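Local atomic coordinates of nitrogenase molybdenum-iron protein beta chain (Clostridium pasteurianum, PDB entry 4WES), a protein that forms, with the alpha chain, the molybdenum-iron component of nitrogenase, which reduces dinitrogen to ammonium, and shares an [8Fe-7S] cluster with that partner. Residues I172-G177 and I196-F201; L237-G242 and P260-R265. One frame throughout, in Å; residues are numbered along the deposited sequence. Where two conformers were deposited one is given.

Contact 1 (I172-G177 and I196-F201); sequences INVIPG and IPYIMF
One face of the Phe-201 ring lies against Ile-175, whose CG1 makes a CH-pi contact 4.1 Å from the ring centroid and displaced toward the rim, while CB of Asn-173 approaches the ring from its edge. Phe-201 CG sits between its own backbone N and carbonyl carbon (chi1 75°), a setting that swings the ring back over Ile-175 although its CB bond starts away from it. Val-154, Ile-157 and Val-158 of helix 146-161 also touch the Phe-201 side chain. The Tyr-198 ring leads away from strand 172-175, with Ile-196 O in its plane at the edge, and its OH is hydrogen-bonded to Glu-192. On the side of Val-174 and Met-200, Val-174 CG1 rests 3.7 Å from Met-200 CB, and the Met-200 chain, bent at its last torsion, also brings CE near that methyl. Asn-173 and Ile-199 run alongside each other, yet Asn-173 OD1 is hydrogen-bonded to Ser-235 OG, and ND2 to Thr-232 O and Thr-238 OG1. Four backbone hydrogen bonds alternate in parallel register, from Ile-172 N to Pro-197 O (3.0 Å) through to Phe-201 N to Val-174 O (3.1 Å). Helix 181-193 links the two strands into a beta-alpha-beta unit. Backbone bonds pair them and apolar side chains pack on their faces, while the buried side-chain amide of Asn-173 is satisfied from outside the pair.

Contact 2 (L237-G242 and P260-R265); sequences LTLSLG and PFKTLR
A parallel beta-alpha-beta unit, strand 237-241, helix 243-257 and strand 261-264, brings Leu-237 to Gly-242 alongside Pro-260 to Arg-265. Five backbone hydrogen bonds close the pair, running from Thr-238 N to Pro-260 O (2.9 Å) to Gly-242 N to Leu-264 O (2.8 Å); the bond from Ser-240 N to Lys-262 O is nearly straight, with 176° at the hydrogen. Gly-242 occupies the N-cap position of the connecting helix, so the last of these bonds ties the start of the crossover to the end of the returning strand. Its backbone angles would press a side chain against the preceding carbonyl oxygen.

On the face carrying Leu-239, Leu-241 and Leu-264, Leu-241 and Leu-264 run side by side and Leu-239 crosses Leu-264. Leu-264 CD1 reaches Leu-241 CD2 at 3.7 Å and Leu-239 CD2 at 4.1 Å, and helix 270-284 packs on this face through Leu-280 and Ala-279. Lys-262 contributes its aliphatic base here, with CB 3.9 Å from Leu-239 CD2, before its chain extends away.

The other face is more polar and is covered by helix 243-257. With chi1 at 177°, Ser-240 OG is turned away from its own N and hydrogen-bonds to Asp-247 OD1. In the conformer given, Thr-263 OG1 bonds to the same carboxylate oxygen, which then bridges the two strands, and also lies in the plane of the Phe-261 ring, at its edge. The Phe-261 side chain touches Lys-251 and Glu-254 of the same helix. Near the start of the pair, Phe-261 CB lies 3.3 Å from Thr-238 O.

In the fold
Contacts 1 and 2 are successive beta-alpha-beta pairings in one four-stranded parallel sheet, ordered 198-200, 172-175, 237-241, 261-264. Strands 172-175 and 237-241 are inner neighbours, joined by probable hydrogen bonds of Asn-173 N to Leu-237 O and Asn-173 O to Leu-239 N, both 2.8 Å; the partner strands form the outer edges within this chain. Contact 1 is the more buried, whereas contact 2 reaches the surface at Pro-260 and Lys-262. Both have apolar packing: contact 1 adds an aromatic CH-pi contact and a buried side-chain amide tied outside the pair, contact 2 sets leucines on one face and Asp-247-bound hydroxyls on the other. Helix 270-284 packs against both, and their centres lie about 9 Å apart.

Contact 1 (I172-G177 and I196-F201)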
loop_
_atom_site.group_PDB
_atom_site.type_symbol
_atom_site.label_atom_id
_atom_site.label_comp_id
_atom_site.label_asym_id
_atom_site.label_seq_id
_atom_site.Cartn_x
_atom_site.Cartn_y
_atom_site.Cartn_z
ATOM N N ILE B 172 17.523 28.947 14.993
ATOM C CA ILE B 172 17.417 27.808 15.877
ATOM C C ILE B 172 18.127 26.620 15.176
ATOM O O ILE B 172 17.870 26.353 14.010
ATOM C CB ILE B 172 15.950 27.446 16.144
ATOM C CG1 ILE B 172 15.308 28.565 16.979
ATOM C CG2 ILE B 172 15.806 26.091 16.843
ATOM C CD1 ILE B 172 13.841 28.378 17.266
ATOM N N ASN B 173 19.039 25.952 15.889
ATOM C CA ASN B 173 19.625 24.712 15.367
ATOM C C ASN B 173 18.604 23.580 15.555
ATOM O O ASN B 173 17.948 23.531 16.606
ATOM C CB ASN B 173 20.878 24.325 16.117
ATOM C CG ASN B 173 21.962 25.369 16.038
ATOM O OD1 ASN B 173 22.150 26.002 15.009
ATOM N ND2 ASN B 173 22.687 25.524 17.147
ATOM N N VAL B 174 18.510 22.671 14.604
ATOM C CA VAL B 174 17.715 21.476 14.777
ATOM C C VAL B 174 18.551 20.262 14.410
ATOM O O VAL B 174 19.058 20.175 13.294
ATOM C CB VAL B 174 16.351 21.536 14.040
ATOM C CG1 VAL B 174 16.498 21.826 12.556
ATOM C CG2 VAL B 174 15.543 20.264 14.297
ATOM N N ILE B 175 18.692 19.353 15.370
ATOM C CA ILE B 175 19.339 18.075 15.123
ATOM C C ILE B 175 18.184 17.082 15.007
ATOM O O ILE B 175 17.472 16.859 15.977
ATOM C CB ILE B 175 20.322 17.685 16.241
ATOM C CG1 ILE B 175 21.392 18.762 16.432
ATOM C CG2 ILE B 175 20.932 16.340 15.952
ATOM C CD1 ILE B 175 22.243 18.566 17.687
ATOM N N PRO B 176 17.956 16.538 13.794
ATOM C CA PRO B 176 16.707 15.841 13.521
ATOM C C PRO B 176 16.687 14.376 13.963
ATOM O O PRO B 176 15.682 13.701 13.783
ATOM C CB PRO B 176 16.586 15.958 12.013
ATOM C CG PRO B 176 18.003 15.895 11.551
ATOM C CD PRO B 176 18.752 16.734 12.569
ATOM N N GLY B 177 17.813 13.878 14.448
ATOM C CA GLY B 177 17.952 12.501 14.801
ATOM C C GLY B 177 18.176 11.586 13.603
ATOM O O GLY B 177 18.385 12.027 12.473
ATOM N N ILE B 196 10.546 30.552 10.780
ATOM C CA ILE B 196 11.602 30.491 11.760
ATOM C C ILE B 196 12.933 30.117 11.091
ATOM O O ILE B 196 13.091 28.996 10.628
ATOM C CB ILE B 196 11.271 29.476 12.872
ATOM C CG1 ILE B 196 10.053 29.964 13.633
ATOM C CG2 ILE B 196 12.449 29.246 13.811
ATOM C CD1 ILE B 196 9.448 28.931 14.573
ATOM N N PRO B 197 13.910 31.030 11.088
ATOM C CA PRO B 197 15.243 30.689 10.571
ATOM C C PRO B 197 15.902 29.587 11.378
ATOM O O PRO B 197 15.764 29.567 12.613
ATOM C CB PRO B 197 16.023 32.016 10.681
ATOM C CG PRO B 197 14.941 33.069 10.613
ATOM C CD PRO B 197 13.776 32.472 11.352
ATOM N N TYR B 198 16.647 28.713 10.696
ATOM C CA TYR B 198 17.177 27.523 11.343
ATOM C C TYR B 198 18.439 27.045 10.633
ATOM O O TYR B 198 18.716 27.431 9.489
ATOM C CB TYR B 198 16.113 26.375 11.351
ATOM C CG TYR B 198 15.803 25.897 9.949
ATOM C CD1 TYR B 198 14.923 26.567 9.132
ATOM C CD2 TYR B 198 16.509 24.837 9.406
ATOM C CE1 TYR B 198 14.709 26.153 7.823
ATOM C CE2 TYR B 198 16.312 24.433 8.122
ATOM C CZ TYR B 198 15.421 25.098 7.314
ATOM O OH TYR B 198 15.251 24.711 6.007
ATOM N N ILE B 199 19.167 26.180 11.339
ATOM C CA ILE B 199 20.249 25.399 10.757
ATOM C C ILE B 199 19.930 23.949 11.124
ATOM O O ILE B 199 19.882 23.629 12.312
ATOM C CB ILE B 199 21.651 25.730 11.309
ATOM C CG1 ILE B 199 22.003 27.204 11.039
ATOM C CG2 ILE B 199 22.678 24.812 10.670
ATOM C CD1 ILE B 199 23.204 27.672 11.831
ATOM N N MET B 200 19.679 23.082 10.147
ATOM C CA MET B 200 19.505 21.658 10.402
ATOM C C MET B 200 20.822 20.942 10.190
ATOM O O MET B 200 21.470 21.174 9.174
ATOM C CB MET B 200 18.451 21.060 9.478
ATOM C CG MET B 200 18.263 19.558 9.699
ATOM S SD MET B 200 16.989 18.811 8.705
ATOM C CE MET B 200 15.580 19.359 9.621
ATOM N N PHE B 201 21.208 20.077 11.125
ATOM C CA PHE B 201 22.345 19.232 10.871
ATOM C C PHE B 201 22.249 17.939 11.679
ATOM O O PHE B 201 21.754 17.955 12.818
ATOM C CB PHE B 201 23.659 19.956 11.192
ATOM C CG PHE B 201 23.970 20.100 12.634
ATOM C CD1 PHE B 201 23.372 21.120 13.389
ATOM C CD2 PHE B 201 24.968 19.352 13.224
ATOM C CE1 PHE B 201 23.676 21.296 14.721
ATOM C CE2 PHE B 201 25.298 19.540 14.567
ATOM C CZ PHE B 201 24.653 20.519 15.300
#

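Contact 2 (L237-G242 and P260-R265)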
loop_
_atom_site.group_PDB
_atom_site.type_symbol
_atom_site.label_atom_id
_atom_site.label_comp_id
_atom_site.label_asym_id
_atom_site.label_seq_id
_atom_site.Cartn_x
_atom_site.Cartn_y
_atom_site.Cartn_z
ATOM N N LEU B 237 19.281 28.675 20.144
ATOM C CA LEU B 237 18.713 27.491 20.775
ATOM C C LEU B 237 18.998 26.329 19.850
ATOM O O LEU B 237 19.021 26.509 18.623
ATOM C CB LEU B 237 17.190 27.649 20.941
ATOM C CG LEU B 237 16.402 26.508 21.573
ATOM C CD1 LEU B 237 16.793 26.272 23.013
ATOM C CD2 LEU B 237 14.908 26.743 21.434
ATOM N N THR B 238 19.160 25.131 20.431
ATOM C CA THR B 238 19.182 23.885 19.679
ATOM C C THR B 238 17.984 23.038 20.100
ATOM O O THR B 238 17.791 22.802 21.283
ATOM C CB THR B 238 20.490 23.107 19.944
ATOM O OG1 THR B 238 21.626 23.905 19.583
ATOM C CG2 THR B 238 20.493 21.784 19.191
ATOM N N LEU B 239 17.226 22.561 19.118
ATOM C CA LEU B 239 16.205 21.535 19.371
ATOM C C LEU B 239 16.802 20.181 19.032
ATOM O O LEU B 239 17.256 19.942 17.901
ATOM C CB LEU B 239 14.955 21.786 18.541
ATOM C CG LEU B 239 14.204 23.077 18.879
ATOM C CD1 LEU B 239 12.928 23.234 18.077
ATOM C CD2 LEU B 239 13.907 23.180 20.373
ATOM N N SER B 240 16.826 19.301 20.039
ATOM C CA SER B 240 17.348 17.936 19.896
ATOM C C SER B 240 16.158 17.008 19.705
ATOM O O SER B 240 15.394 16.808 20.648
ATOM C CB SER B 240 18.093 17.596 21.195
ATOM O OG SER B 240 18.538 16.267 21.126
ATOM N N LEU B 241 15.969 16.487 18.488
ATOM C CA LEU B 241 14.820 15.647 18.213
ATOM C C LEU B 241 15.238 14.201 18.354
ATOM O O LEU B 241 16.003 13.683 17.522
ATOM C CB LEU B 241 14.276 15.885 16.823
ATOM C CG LEU B 241 13.908 17.323 16.451
ATOM C CD1 LEU B 241 13.198 17.387 15.118
ATOM C CD2 LEU B 241 13.090 18.049 17.496
ATOM N N GLY B 242 14.751 13.545 19.398
ATOM C CA GLY B 242 15.122 12.156 19.670
ATOM C C GLY B 242 16.368 12.131 20.531
ATOM O O GLY B 242 17.467 12.305 20.054
ATOM N N PRO B 260 21.879 27.095 24.438
ATOM C CA PRO B 260 20.995 26.209 25.200
ATOM C C PRO B 260 20.270 25.220 24.308
ATOM O O PRO B 260 20.170 25.440 23.093
ATOM C CB PRO B 260 19.974 27.149 25.846
ATOM C CG PRO B 260 20.096 28.420 25.120
ATOM C CD PRO B 260 21.375 28.468 24.388
ATOM N N PHE B 261 19.773 24.133 24.890
ATOM C CA PHE B 261 19.045 23.169 24.094
ATOM C C PHE B 261 17.789 22.724 24.792
ATOM O O PHE B 261 17.653 22.821 26.006
ATOM C CB PHE B 261 19.933 21.974 23.705
ATOM C CG PHE B 261 20.217 21.017 24.825
ATOM C CD1 PHE B 261 21.189 21.295 25.770
ATOM C CD2 PHE B 261 19.499 19.832 24.934
ATOM C CE1 PHE B 261 21.451 20.406 26.780
ATOM C CE2 PHE B 261 19.750 18.946 25.955
ATOM C CZ PHE B 261 20.720 19.238 26.879
ATOM N N LYS B 262 16.886 22.171 23.986
ATOM C CA LYS B 262 15.671 21.515 24.460
ATOM C C LYS B 262 15.541 20.169 23.764
ATOM O O LYS B 262 15.695 20.091 22.547
ATOM C CB LYS B 262 14.469 22.393 24.134
ATOM C CG LYS B 262 13.110 21.928 24.594
ATOM C CD LYS B 262 12.100 23.066 24.516
ATOM C CE LYS B 262 10.685 22.620 24.887
ATOM N NZ LYS B 262 10.609 21.815 26.144
ATOM N N THR B 263 15.226 19.131 24.528
ATOM C CA THR B 263 15.049 17.804 23.992
ATOM C C THR B 263 13.566 17.577 23.722
ATOM O O THR B 263 12.728 17.882 24.565
ATOM C CB THR B 263 15.571 16.763 24.981
ATOM O OG1 THR B 263 16.966 16.979 25.190
ATOM C CG2 THR B 263 15.339 15.325 24.460
ATOM N N LEU B 264 13.260 17.010 22.556
ATOM C CA LEU B 264 11.903 16.706 22.122
ATOM C C LEU B 264 11.866 15.283 21.609
ATOM O O LEU B 264 12.893 14.732 21.181
ATOM C CB LEU B 264 11.490 17.646 20.988
ATOM C CG LEU B 264 11.357 19.125 21.359
ATOM C CD1 LEU B 264 11.284 19.980 20.100
ATOM C CD2 LEU B 264 10.143 19.360 22.259
ATOM N N ARG B 265 10.699 14.666 21.655
ATOM C CA ARG B 265 10.514 13.406 20.964
ATOM C C ARG B 265 10.601 13.608 19.448
ATOM O O ARG B 265 10.242 14.669 18.911
ATOM C CB ARG B 265 9.150 12.883 21.283
ATOM C CG ARG B 265 9.099 12.206 22.584
ATOM C CD ARG B 265 7.754 11.488 22.759
ATOM N NE ARG B 265 7.872 10.824 23.998
ATOM C CZ ARG B 265 6.893 10.332 24.697
ATOM N NH1 ARG B 265 5.645 10.475 24.295
ATOM N NH2 ARG B 265 7.170 9.728 25.828
#